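Local coordinates for protein adhesin (Streptococcus sanguinis SK1 = NCTC 7863, PDB 6VT2) that probably attaches the bacterium to host sialoglycans through tandem Siglec-like modules that bind sialic acid-containing glycans, at residues E20-F25 and F120-R125; V38-I43 and T50-N55; R101-D104 and N108-A111; T181-Y184 and S188-T191. One frame throughout, in Å; residues are numbered along the deposited sequence.

Contact 1 (E20-F25 and F120-R125); sequences EEFEFF and FVLVIR
Phe22 is the first residue of 20-25 to reach strand 120-125, and it meets Leu122. Its CZ lies 3.9 Å from Leu122 CD2, while Leu122 CD1 sits above one face of the ring, displaced toward the rim. The two side chains cross at roughly a right angle; Leu122 CD1 is nearest ring atom CD2, and Leu122 CD2 is nearest CZ and CE2. The fork gets there because Leu122 CG lies anti to its backbone N (chi1 -173°), which carries the methyls forward into the interior.

Two residues on, Phe24 makes the more intimate contact, with Phe120. This is an edge-to-face (T-shaped) pair: the centroids are 4.8 Å apart and the planes are inclined at 69°. The leading atom is CZ of Phe24, which stands over the centre of the Phe120 ring; its distance to Phe120 CG is 3.6 Å, and the other five carbons of that ring are almost equally near. The ring edge of Phe24 thus points into the pi face of Phe120.

All four residues are buried, and the contact is purely apolar. The backbones stay apart, with CA atoms of Phe22 and Leu122 separated by 9.6 Å and those of Phe24 and Phe120 by 10.3 Å. That spacing is expected of two face-packed sheets, in keeping with the Ig-like sandwich of Siglec-like domains. Strand 21-29 is hydrogen-bonded to strand 76-83 in one sheet, and 119-125 lies between 13-17 and 95-104 in the other; Val14 touches both Phe24 and Leu122, and Val80 touches both Phe24 and Phe120.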
loop_
_atom_site.group_PDB
_atom_site.type_symbol
_atom_site.label_atom_id
_atom_site.label_comp_id
_atom_site.label_asym_id
_atom_site.label_seq_id
_atom_site.Cartn_x
_atom_site.Cartn_y
_atom_site.Cartn_z
ATOM N N GLU A 20 -30.406 -7.307 14.755
ATOM C CA GLU A 20 -29.406 -6.635 15.615
ATOM C C GLU A 20 -29.911 -6.312 17.008
ATOM O O GLU A 20 -31.068 -6.289 17.216
ATOM C CB GLU A 20 -28.942 -5.375 14.914
ATOM C CG GLU A 20 -28.566 -5.658 13.474
ATOM C CD GLU A 20 -27.629 -4.668 12.844
ATOM O OE1 GLU A 20 -27.467 -3.617 13.395
ATOM O OE2 GLU A 20 -27.118 -4.964 11.784
ATOM N N GLU A 21 -28.964 -6.045 17.887
ATOM C CA GLU A 21 -29.305 -5.599 19.240
ATOM C C GLU A 21 -29.718 -4.144 19.137
ATOM O O GLU A 21 -29.187 -3.457 18.274
ATOM C CB GLU A 21 -28.095 -5.630 20.165
ATOM C CG GLU A 21 -27.464 -6.983 20.405
ATOM C CD GLU A 21 -26.097 -6.912 21.068
ATOM O OE1 GLU A 21 -25.535 -5.804 21.179
ATOM O OE2 GLU A 21 -25.605 -7.968 21.492
ATOM N N PHE A 22 -30.654 -3.720 19.973
ATOM C CA PHE A 22 -31.013 -2.296 20.088
ATOM C C PHE A 22 -31.000 -1.974 21.579
ATOM O O PHE A 22 -31.119 -2.844 22.350
ATOM C CB PHE A 22 -32.384 -1.938 19.515
ATOM C CG PHE A 22 -33.535 -2.629 20.199
ATOM C CD1 PHE A 22 -33.913 -3.895 19.799
ATOM C CD2 PHE A 22 -34.237 -2.023 21.229
ATOM C CE1 PHE A 22 -34.957 -4.549 20.420
ATOM C CE2 PHE A 22 -35.285 -2.683 21.847
ATOM C CZ PHE A 22 -35.642 -3.945 21.441
ATOM N N GLU A 23 -30.804 -0.699 21.882
ATOM C CA GLU A 23 -30.812 -0.245 23.283
ATOM C C GLU A 23 -31.122 1.234 23.292
ATOM O O GLU A 23 -30.632 1.910 22.425
ATOM C CB GLU A 23 -29.452 -0.502 23.925
ATOM C CG GLU A 23 -29.188 0.223 25.224
ATOM C CD GLU A 23 -27.732 0.045 25.584
ATOM O OE1 GLU A 23 -27.424 -0.957 26.159
ATOM O OE2 GLU A 23 -26.921 0.880 25.200
ATOM N N PHE A 24 -31.940 1.675 24.222
ATOM C CA PHE A 24 -32.141 3.117 24.419
ATOM C C PHE A 24 -32.463 3.304 25.886
ATOM O O PHE A 24 -32.654 2.383 26.496
ATOM C CB PHE A 24 -33.206 3.698 23.490
ATOM C CG PHE A 24 -34.607 3.204 23.693
ATOM C CD1 PHE A 24 -35.036 2.041 23.082
ATOM C CD2 PHE A 24 -35.506 3.935 24.447
ATOM C CE1 PHE A 24 -36.347 1.629 23.211
ATOM C CE2 PHE A 24 -36.810 3.507 24.592
ATOM C CZ PHE A 24 -37.221 2.360 23.971
ATOM N N PHE A 25 -32.428 4.529 26.379
ATOM C CA PHE A 25 -32.627 4.779 27.809
ATOM C C PHE A 25 -33.824 5.683 28.014
ATOM O O PHE A 25 -34.070 6.528 27.194
ATOM C CB PHE A 25 -31.332 5.322 28.404
ATOM C CG PHE A 25 -30.286 4.253 28.514
ATOM C CD1 PHE A 25 -30.261 3.405 29.604
ATOM C CD2 PHE A 25 -29.381 4.048 27.490
ATOM C CE1 PHE A 25 -29.318 2.399 29.688
ATOM C CE2 PHE A 25 -28.443 3.037 27.578
ATOM C CZ PHE A 25 -28.412 2.222 28.678
ATOM N N PHE A 120 -42.916 5.282 23.101
ATOM C CA PHE A 120 -41.936 5.257 22.040
ATOM C C PHE A 120 -42.468 4.404 20.908
ATOM O O PHE A 120 -43.278 3.507 21.131
ATOM C CB PHE A 120 -40.571 4.733 22.489
ATOM C CG PHE A 120 -40.592 3.346 23.013
ATOM C CD1 PHE A 120 -40.403 2.273 22.166
ATOM C CD2 PHE A 120 -40.810 3.097 24.368
ATOM C CE1 PHE A 120 -40.488 0.964 22.635
ATOM C CE2 PHE A 120 -40.821 1.835 24.844
ATOM C CZ PHE A 120 -40.660 0.733 23.975
ATOM N N VAL A 121 -41.967 4.626 19.691
ATOM C CA VAL A 121 -42.251 3.747 18.570
ATOM C C VAL A 121 -40.943 3.103 18.189
ATOM O O VAL A 121 -39.973 3.792 17.838
ATOM C CB VAL A 121 -42.839 4.488 17.385
ATOM C CG1 VAL A 121 -43.177 3.499 16.287
ATOM C CG2 VAL A 121 -44.135 5.221 17.810
ATOM N N LEU A 122 -40.909 1.794 18.290
ATOM C CA LEU A 122 -39.799 0.985 17.840
ATOM C C LEU A 122 -40.064 0.537 16.420
ATOM O O LEU A 122 -41.104 -0.051 16.141
ATOM C CB LEU A 122 -39.638 -0.189 18.800
ATOM C CG LEU A 122 -38.412 -1.046 18.567
ATOM C CD1 LEU A 122 -37.172 -0.281 18.908
ATOM C CD2 LEU A 122 -38.598 -2.305 19.430
ATOM N N VAL A 123 -39.168 0.881 15.524
ATOM C CA VAL A 123 -39.370 0.704 14.096
ATOM C C VAL A 123 -38.338 -0.268 13.608
ATOM O O VAL A 123 -37.136 -0.001 13.736
ATOM C CB VAL A 123 -39.295 2.044 13.351
ATOM C CG1 VAL A 123 -39.573 1.898 11.847
ATOM C CG2 VAL A 123 -40.217 3.046 13.942
ATOM N N ILE A 124 -38.796 -1.336 12.951
ATOM C CA ILE A 124 -37.880 -2.380 12.528
ATOM C C ILE A 124 -37.510 -2.210 11.061
ATOM O O ILE A 124 -38.391 -2.203 10.205
ATOM C CB ILE A 124 -38.460 -3.772 12.772
ATOM C CG1 ILE A 124 -39.008 -3.891 14.221
ATOM C CG2 ILE A 124 -37.495 -4.811 12.350
ATOM C CD1 ILE A 124 -38.027 -3.491 15.242
ATOM N N ARG A 125 -36.221 -2.032 10.771
ATOM C CA ARG A 125 -35.743 -1.742 9.428
ATOM C C ARG A 125 -34.751 -2.804 9.007
ATOM O O ARG A 125 -34.113 -3.469 9.844
ATOM C CB ARG A 125 -35.111 -0.343 9.373
ATOM C CG ARG A 125 -36.106 0.712 9.782
ATOM C CD ARG A 125 -37.397 0.615 9.056
ATOM N NE ARG A 125 -37.207 0.842 7.630
ATOM C CZ ARG A 125 -38.216 0.916 6.781
ATOM N NH1 ARG A 125 -39.474 0.697 7.198
ATOM N NH2 ARG A 125 -37.986 1.210 5.521
#

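Contact 2 (V38-I43 and T50-N55); sequences VIVRNI and TYLDPN. With SIA (N-acetyl-alpha-neuraminic acid), chain D; GAL (beta-D-galactopyranose), chain B.
The Asn42 amide meets the Tyr51 ring at its edge, near the ring plane: ND2 is 3.5 Å from Tyr51 CD1, and the two planes stand 78° apart. The same ND2 donates to Asp53 OD1 (2.8 Å), arriving on the anti side of a carboxylate turned almost perpendicular to the amide. On the other branch, Asn42 OD1 accepts the backbone N of Asp53 at 3.1 Å; the N-H points almost straight at the oxygen (164°) but comes in from the side of the C=O, tilted 30° from the carbonyl plane. Lys98 NZ also bonds this oxygen, so both ends of the amide are gripped and its rotation is fixed. Asn42 N adds a nearly straight bond to Tyr51 O of 2.9 Å.

This clamp probably helps to hold Asp53, whose OD2 accepts from O9 of the bound sialic acid (2.9 Å), while CG2 of Ile43 lies 3.6 Å from galactose O6. Asn42 thus appears to be a second-shell residue of the glycan pocket.

Farther back, Leu52 CD2 packs on Val40 CG1, and a water donates to both Val40 O and Thr50 O. Loop 50-55 lies along the end of strand 35-41, whose neighbour 95-104 contributes Lys98; Tyr59 of strand 58-61 touches Val40 and Leu52.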
loop_
_atom_site.group_PDB
_atom_site.type_symbol
_atom_site.label_atom_id
_atom_site.label_comp_id
_atom_site.label_asym_id
_atom_site.label_seq_id
_atom_site.Cartn_x
_atom_site.Cartn_y
_atom_site.Cartn_z
ATOM N N VAL A 38 -40.866 1.678 37.172
ATOM C CA VAL A 38 -40.968 2.166 35.719
ATOM C C VAL A 38 -41.448 0.935 34.935
ATOM O O VAL A 38 -40.924 -0.078 35.115
ATOM C CB VAL A 38 -39.586 2.647 35.272
ATOM C CG1 VAL A 38 -39.601 3.019 33.800
ATOM C CG2 VAL A 38 -39.117 3.812 36.130
ATOM N N ILE A 39 -42.472 1.108 34.136
ATOM C CA ILE A 39 -43.168 0.025 33.418
ATOM C C ILE A 39 -43.122 0.340 31.924
ATOM O O ILE A 39 -43.295 1.443 31.583
ATOM C CB ILE A 39 -44.648 0.032 33.871
ATOM C CG1 ILE A 39 -44.750 -0.393 35.326
ATOM C CG2 ILE A 39 -45.538 -0.811 32.990
ATOM C CD1 ILE A 39 -46.084 -0.068 35.944
ATOM N N VAL A 40 -42.893 -0.674 31.110
ATOM C CA VAL A 40 -43.053 -0.564 29.654
ATOM C C VAL A 40 -44.190 -1.513 29.344
ATOM O O VAL A 40 -44.095 -2.612 29.736
ATOM C CB VAL A 40 -41.788 -0.946 28.894
ATOM C CG1 VAL A 40 -42.007 -0.782 27.403
ATOM C CG2 VAL A 40 -40.632 -0.122 29.355
ATOM N N ARG A 41 -45.217 -1.042 28.666
ATOM C CA ARG A 41 -46.355 -1.934 28.470
ATOM C C ARG A 41 -47.078 -1.649 27.158
ATOM O O ARG A 41 -46.976 -0.595 26.596
ATOM C CB ARG A 41 -47.359 -1.776 29.619
ATOM C CG ARG A 41 -47.892 -0.362 29.776
ATOM C CD ARG A 41 -49.090 -0.246 30.719
ATOM N NE ARG A 41 -50.299 -0.650 30.078
ATOM C CZ ARG A 41 -51.451 -0.746 30.685
ATOM N NH1 ARG A 41 -51.532 -0.471 31.966
ATOM N NH2 ARG A 41 -52.517 -1.084 30.007
ATOM N N ASN A 42 -47.879 -2.637 26.772
ATOM C CA ASN A 42 -48.827 -2.442 25.671
ATOM C C ASN A 42 -49.925 -1.512 26.141
ATOM O O ASN A 42 -50.243 -1.570 27.241
ATOM C CB ASN A 42 -49.552 -3.741 25.348
ATOM C CG ASN A 42 -48.633 -4.709 24.672
ATOM O OD1 ASN A 42 -47.478 -4.394 24.572
ATOM N ND2 ASN A 42 -49.125 -5.846 24.232
ATOM N N ILE A 43 -50.533 -0.774 25.245
ATOM C CA ILE A 43 -51.688 0.090 25.606
ATOM C C ILE A 43 -52.807 -0.769 26.180
ATOM O O ILE A 43 -53.485 -0.313 27.065
ATOM C CB ILE A 43 -52.174 0.926 24.391
ATOM C CG1 ILE A 43 -53.198 1.991 24.797
ATOM C CG2 ILE A 43 -52.720 0.068 23.250
ATOM C CD1 ILE A 43 -52.741 2.942 25.887
ATOM N N THR A 50 -48.978 -4.784 33.141
ATOM C CA THR A 50 -47.634 -4.607 32.615
ATOM C C THR A 50 -47.368 -5.551 31.464
ATOM O O THR A 50 -46.202 -5.772 31.125
ATOM C CB THR A 50 -46.592 -4.787 33.705
ATOM O OG1 THR A 50 -46.653 -6.129 34.170
ATOM C CG2 THR A 50 -46.826 -3.844 34.846
ATOM N N TYR A 51 -48.413 -6.159 30.896
ATOM C CA TYR A 51 -48.264 -7.007 29.715
ATOM C C TYR A 51 -47.613 -6.217 28.588
ATOM O O TYR A 51 -48.031 -5.107 28.260
ATOM C CB TYR A 51 -49.627 -7.514 29.296
ATOM C CG TYR A 51 -49.638 -8.481 28.142
ATOM C CD1 TYR A 51 -49.633 -8.030 26.859
ATOM C CD2 TYR A 51 -49.668 -9.849 28.365
ATOM C CE1 TYR A 51 -49.615 -8.885 25.802
ATOM C CE2 TYR A 51 -49.709 -10.711 27.335
ATOM C CZ TYR A 51 -49.696 -10.230 26.049
ATOM O OH TYR A 51 -49.712 -11.029 24.951
ATOM N N LEU A 52 -46.582 -6.809 27.982
ATOM C CA LEU A 52 -45.789 -6.172 26.947
ATOM C C LEU A 52 -45.429 -7.235 25.915
ATOM O O LEU A 52 -44.937 -8.237 26.262
ATOM C CB LEU A 52 -44.513 -5.592 27.553
ATOM C CG LEU A 52 -43.539 -5.010 26.540
ATOM C CD1 LEU A 52 -44.151 -3.816 25.863
ATOM C CD2 LEU A 52 -42.234 -4.598 27.206
ATOM N N ASP A 53 -45.725 -6.969 24.668
ATOM C CA ASP A 53 -45.280 -7.843 23.605
ATOM C C ASP A 53 -44.623 -6.928 22.542
ATOM O O ASP A 53 -44.940 -5.824 22.493
ATOM C CB ASP A 53 -46.334 -8.826 23.118
ATOM C CG ASP A 53 -47.183 -8.270 22.032
ATOM O OD1 ASP A 53 -48.060 -7.553 22.286
ATOM O OD2 ASP A 53 -46.781 -8.349 20.845
ATOM N N PRO A 54 -43.755 -7.362 21.641
ATOM C CA PRO A 54 -43.209 -8.703 21.617
ATOM C C PRO A 54 -42.306 -9.099 22.777
ATOM O O PRO A 54 -41.851 -8.303 23.450
ATOM C CB PRO A 54 -42.307 -8.718 20.387
ATOM C CG PRO A 54 -42.841 -7.617 19.548
ATOM C CD PRO A 54 -43.538 -6.661 20.444
ATOM N N ASN A 55 -42.095 -10.391 22.895
ATOM C CA ASN A 55 -41.284 -10.954 23.985
ATOM C C ASN A 55 -39.828 -10.502 23.910
ATOM O O ASN A 55 -39.226 -10.533 24.905
ATOM C CB ASN A 55 -41.415 -12.464 24.006
ATOM C CG ASN A 55 -40.836 -13.139 22.797
ATOM O OD1 ASN A 55 -40.637 -12.540 21.767
ATOM N ND2 ASN A 55 -40.701 -14.436 22.934
HETATM C C1 SIA D . -48.367 -0.286 16.999
HETATM C C2 SIA D . -49.527 -1.106 16.288
HETATM C C3 SIA D . -49.415 -1.168 14.760
HETATM C C4 SIA D . -48.206 -1.961 14.257
HETATM C C5 SIA D . -48.167 -3.351 14.907
HETATM C C6 SIA D . -48.317 -3.220 16.445
HETATM C C7 SIA D . -48.477 -4.566 17.199
HETATM C C8 SIA D . -48.862 -4.313 18.679
HETATM C C9 SIA D . -48.670 -5.583 19.501
HETATM C C10 SIA D . -46.876 -5.207 13.916
HETATM C C11 SIA D . -45.481 -5.792 13.705
HETATM N N5 SIA D . -46.915 -4.045 14.611
HETATM O O1A SIA D . -47.924 0.717 16.396
HETATM O O1B SIA D . -48.062 -0.735 18.140
HETATM O O4 SIA D . -48.241 -2.114 12.824
HETATM O O6 SIA D . -49.491 -2.485 16.771
HETATM O O7 SIA D . -49.397 -5.416 16.532
HETATM O O8 SIA D . -48.076 -3.231 19.192
HETATM O O9 SIA D . -47.267 -5.789 19.686
HETATM O O10 SIA D . -47.880 -5.769 13.484
HETATM C C1 GAL B . -53.205 -0.218 19.307
HETATM C C2 GAL B . -52.680 -0.633 17.916
HETATM C C3 GAL B . -51.201 -0.298 17.765
HETATM C C4 GAL B . -50.943 1.171 18.128
HETATM C C5 GAL B . -51.481 1.423 19.534
HETATM C C6 GAL B . -51.318 2.874 20.022
HETATM O O2 GAL B . -52.791 -2.032 17.723
HETATM O O3 GAL B . -50.762 -0.514 16.426
HETATM O O4 GAL B . -51.583 2.023 17.205
HETATM O O5 GAL B . -52.879 1.136 19.577
HETATM O O6 GAL B . -51.703 3.011 21.383
HETATM O O HOH W 1 -43.721 -5.060 31.273
#

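Contact 3 (R101-D104 and N108-A111); sequences RAED and NITA. With CA (calcium ion), chain H.
Arg101 slides past Thr110 from its first side-chain carbon onward. CB lies 3.5 Å from Thr110 OG1, and CG skirts the same hydroxyl. A bend at chi3 (80°) then swings the guanidinium back over 108-111, where NE and NH2 each donate to Thr110 O at 3.0 Å. This is a side-on, two-nitrogen grip on one oxygen, which lies within 4° of the guanidinium plane. Over a face, 3.7 Å from CZ, sits the Ile109 CD1 methyl; at the tip, NH2 also makes a salt bridge with Asp47.

The main chains run in nearly opposite directions and are held by Thr110 N to Ala102 O and Asp104 N to Asn108 O, with the Thr110 hydroxyl accepting Ala102 N. At the far end, Asn108 ND2 approaches the syn lone pair of Asp104 OD2 (2.9 Å) with an almost straight N-H, while Asn108 N reaches OD1 from above the carboxylate plane. These bonds probably help to orient OD2, which binds calcium at 2.1 Å in a site shared with Asp2, Thr4 and Asp30.

The contact closes the turn after strand 95-104. Strand 35-41 borders that strand through Arg37 and Ile39, and Ile8 of strand 7-9 touches Ala102 and Thr110.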
loop_
_atom_site.group_PDB
_atom_site.type_symbol
_atom_site.label_atom_id
_atom_site.label_comp_id
_atom_site.label_asym_id
_atom_site.label_seq_id
_atom_site.Cartn_x
_atom_site.Cartn_y
_atom_site.Cartn_z
ATOM N N ARG A 101 -44.526 4.039 31.875
ATOM C CA ARG A 101 -45.137 4.682 33.019
ATOM C C ARG A 101 -44.183 4.617 34.201
ATOM O O ARG A 101 -43.395 3.782 34.267
ATOM C CB ARG A 101 -46.442 3.999 33.420
ATOM C CG ARG A 101 -47.441 3.893 32.282
ATOM C CD ARG A 101 -48.664 3.210 32.838
ATOM N NE ARG A 101 -49.513 4.112 33.579
ATOM C CZ ARG A 101 -50.641 3.744 34.143
ATOM N NH1 ARG A 101 -51.037 2.498 34.083
ATOM N NH2 ARG A 101 -51.398 4.613 34.777
ATOM N N ALA A 102 -44.330 5.574 35.076
ATOM C CA ALA A 102 -43.509 5.546 36.266
ATOM C C ALA A 102 -44.360 5.951 37.458
ATOM O O ALA A 102 -45.307 6.728 37.318
ATOM C CB ALA A 102 -42.303 6.471 36.146
ATOM N N GLU A 103 -44.002 5.425 38.629
ATOM C CA GLU A 103 -44.727 5.705 39.871
ATOM C C GLU A 103 -43.754 6.081 40.967
ATOM O O GLU A 103 -42.706 5.437 41.117
ATOM C CB GLU A 103 -45.513 4.483 40.240
ATOM C CG GLU A 103 -46.383 4.686 41.524
ATOM C CD GLU A 103 -47.105 3.395 41.828
ATOM O OE1 GLU A 103 -47.123 2.991 43.003
ATOM O OE2 GLU A 103 -47.602 2.729 40.876
ATOM N N ASP A 104 -44.093 7.139 41.703
ATOM C CA ASP A 104 -43.255 7.599 42.805
ATOM C C ASP A 104 -43.636 6.836 44.075
ATOM O O ASP A 104 -44.493 5.944 44.078
ATOM C CB ASP A 104 -43.305 9.132 42.946
ATOM C CG ASP A 104 -44.632 9.689 43.425
ATOM O OD1 ASP A 104 -45.443 8.880 43.888
ATOM O OD2 ASP A 104 -44.766 10.946 43.255
ATOM N N ASN A 108 -48.109 8.101 43.104
ATOM C CA ASN A 108 -48.512 8.859 41.939
ATOM C C ASN A 108 -47.938 8.199 40.698
ATOM O O ASN A 108 -46.721 8.144 40.554
ATOM C CB ASN A 108 -48.023 10.292 42.000
ATOM C CG ASN A 108 -48.505 10.990 43.249
ATOM O OD1 ASN A 108 -49.723 11.151 43.493
ATOM N ND2 ASN A 108 -47.557 11.407 44.039
ATOM N N ILE A 109 -48.795 7.692 39.810
ATOM C CA ILE A 109 -48.308 7.008 38.590
ATOM C C ILE A 109 -48.687 7.900 37.422
ATOM O O ILE A 109 -49.652 8.571 37.481
ATOM C CB ILE A 109 -48.872 5.586 38.457
ATOM C CG1 ILE A 109 -48.305 4.847 37.241
ATOM C CG2 ILE A 109 -50.371 5.631 38.378
ATOM C CD1 ILE A 109 -48.592 3.389 37.194
ATOM N N THR A 110 -47.875 7.892 36.388
ATOM C CA THR A 110 -48.156 8.695 35.202
ATOM C C THR A 110 -49.414 8.127 34.553
ATOM O O THR A 110 -49.590 6.962 34.531
ATOM C CB THR A 110 -46.928 8.742 34.311
ATOM O OG1 THR A 110 -46.566 7.409 34.036
ATOM C CG2 THR A 110 -45.771 9.449 34.970
ATOM N N ALA A 111 -50.179 8.995 33.950
ATOM C CA ALA A 111 -51.428 8.589 33.336
ATOM C C ALA A 111 -51.085 7.805 32.064
ATOM O O ALA A 111 -50.153 8.141 31.426
ATOM C CB ALA A 111 -52.247 9.790 32.994
HETATM CA CA CA H . -43.990 12.843 42.911
HETATM O O HOH W 2 -43.240 15.044 42.766
#

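Contact 4 (T181-Y184 and S188-T191); sequences TITY and STDT. With CA (calcium ion), chain I.
Tyr184 and Asp190 form the tight end of this hairpin. The phenol donates to Asp190 OD2 over a short 2.5 Å, using the anti lone pair, and the ring and carboxylate planes are nearly perpendicular (86°), with the carboxylate at the ring's edge. Both oxygens of that carboxylate also bind calcium at 2.5 Å, so OD2 is shared between metal and phenol and its charge is probably partly neutralised. Three waters, together with Thr128 and Tyr131, take part in the metal site.

Backbone bonds flank this cluster: Tyr184 N to Ser188 O (2.8 Å), and the reciprocal pair Ile182 N to Asp190 O and Asp190 N to Ile182 O, which defines an antiparallel hydrogen-bonded pair.

The other face is looser and carries the threonines. Thr181 CG2 comes no nearer than 4.1 Å to Thr189 CG2. Thr183 and Thr189 lie side by side, pointing the same way, with Thr183 OG1 3.7 Å from Thr189 CG2. Thr181 and Thr191, a non-hydrogen-bonded pair, are spanned by a water 2.7 Å from Thr181 OG1; its spacing to Thr191 OG1 is implausibly short and therefore doubtful.

Strand 180-183 is the middle of three, between 171-174 and 189-192, with Pro133 packed against Ile182, Tyr184 and Asp190.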
loop_
_atom_site.group_PDB
_atom_site.type_symbol
_atom_site.label_atom_id
_atom_site.label_comp_id
_atom_site.label_asym_id
_atom_site.label_seq_id
_atom_site.Cartn_x
_atom_site.Cartn_y
_atom_site.Cartn_z
ATOM N N THR A 181 -23.262 -8.108 -5.448
ATOM C CA THR A 181 -24.382 -8.147 -4.521
ATOM C C THR A 181 -23.834 -8.430 -3.142
ATOM O O THR A 181 -23.188 -9.455 -2.929
ATOM C CB THR A 181 -25.372 -9.220 -4.922
ATOM O OG1 THR A 181 -25.923 -8.910 -6.180
ATOM C CG2 THR A 181 -26.534 -9.282 -3.880
ATOM N N ILE A 182 -24.072 -7.545 -2.182
ATOM C CA ILE A 182 -23.647 -7.726 -0.776
ATOM C C ILE A 182 -24.908 -8.158 -0.059
ATOM O O ILE A 182 -25.858 -7.498 -0.214
ATOM C CB ILE A 182 -23.082 -6.419 -0.206
ATOM C CG1 ILE A 182 -21.912 -5.930 -1.067
ATOM C CG2 ILE A 182 -22.696 -6.547 1.279
ATOM C CD1 ILE A 182 -21.390 -4.571 -0.723
ATOM N N THR A 183 -24.905 -9.285 0.607
ATOM C CA THR A 183 -26.090 -9.751 1.319
ATOM C C THR A 183 -25.780 -9.598 2.789
ATOM O O THR A 183 -24.894 -10.200 3.257
ATOM C CB THR A 183 -26.466 -11.183 0.969
ATOM O OG1 THR A 183 -26.720 -11.234 -0.426
ATOM C CG2 THR A 183 -27.701 -11.685 1.672
ATOM N N TYR A 184 -26.531 -8.764 3.465
ATOM C CA TYR A 184 -26.360 -8.588 4.897
ATOM C C TYR A 184 -26.962 -9.793 5.546
ATOM O O TYR A 184 -27.713 -10.555 5.086
ATOM C CB TYR A 184 -27.022 -7.294 5.320
ATOM C CG TYR A 184 -26.296 -6.188 4.667
ATOM C CD1 TYR A 184 -24.946 -6.014 4.831
ATOM C CD2 TYR A 184 -26.979 -5.406 3.793
ATOM C CE1 TYR A 184 -24.283 -5.037 4.140
ATOM C CE2 TYR A 184 -26.343 -4.384 3.151
ATOM C CZ TYR A 184 -24.995 -4.203 3.309
ATOM O OH TYR A 184 -24.364 -3.213 2.652
ATOM N N SER A 188 -31.122 -8.753 3.568
ATOM C CA SER A 188 -31.251 -7.512 2.791
ATOM C C SER A 188 -29.929 -7.336 2.030
ATOM O O SER A 188 -28.948 -7.899 2.375
ATOM C CB SER A 188 -31.632 -6.339 3.631
ATOM O OG SER A 188 -30.627 -5.978 4.499
ATOM N N THR A 189 -29.968 -6.552 0.974
ATOM C CA THR A 189 -28.791 -6.468 0.105
ATOM C C THR A 189 -28.433 -5.035 -0.272
ATOM O O THR A 189 -29.203 -4.135 -0.114
ATOM C CB THR A 189 -29.031 -7.247 -1.198
ATOM O OG1 THR A 189 -30.094 -6.627 -1.910
ATOM C CG2 THR A 189 -29.378 -8.702 -1.008
ATOM N N ASP A 190 -27.215 -4.887 -0.730
ATOM C CA ASP A 190 -26.772 -3.711 -1.461
ATOM C C ASP A 190 -26.200 -4.238 -2.766
ATOM O O ASP A 190 -25.718 -5.374 -2.826
ATOM C CB ASP A 190 -25.776 -2.931 -0.683
ATOM C CG ASP A 190 -26.407 -1.909 0.202
ATOM O OD1 ASP A 190 -27.309 -1.197 -0.271
ATOM O OD2 ASP A 190 -25.968 -1.779 1.346
ATOM N N THR A 191 -26.237 -3.403 -3.794
ATOM C CA THR A 191 -25.639 -3.718 -5.086
ATOM C C THR A 191 -24.585 -2.681 -5.438
ATOM O O THR A 191 -24.758 -1.472 -5.202
ATOM C CB THR A 191 -26.699 -3.724 -6.186
ATOM O OG1 THR A 191 -27.716 -4.728 -5.919
ATOM C CG2 THR A 191 -26.064 -4.001 -7.542
HETATM CA CA CA I . -27.658 -0.025 1.961
HETATM O O HOH W 3 -27.748 -7.030 -6.613
HETATM O O HOH W 4 -29.655 0.693 0.973
HETATM O O HOH W 5 -26.654 1.648 0.474
HETATM O O HOH W 6 -28.107 2.124 2.796
#

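Contacts 1, 2 and 3 belong to the first Siglec-like module, whereas contact 4 lies in the following Rib-type region. Contact 1 packs the module's two sheets together and meets contact 2 where Phe120 CE2 is 3.8 Å from Val40 CG1; the Leu122 side chain lies about 8 Å from the bound sialic acid. Contacts 2 and 3 join through neighbouring strands, with Ile39 N 2.8 Å from Arg101 O, a probable hydrogen bond. Contacts 3 and 4 each include a calcium ligand but belong to different sites; their nearest atoms are about 32 Å apart. Contact 4 approaches contact 1 to about 7 Å; Tyr131 links them, binding calcium beside Asp190 and hydrogen-bonding Glu20.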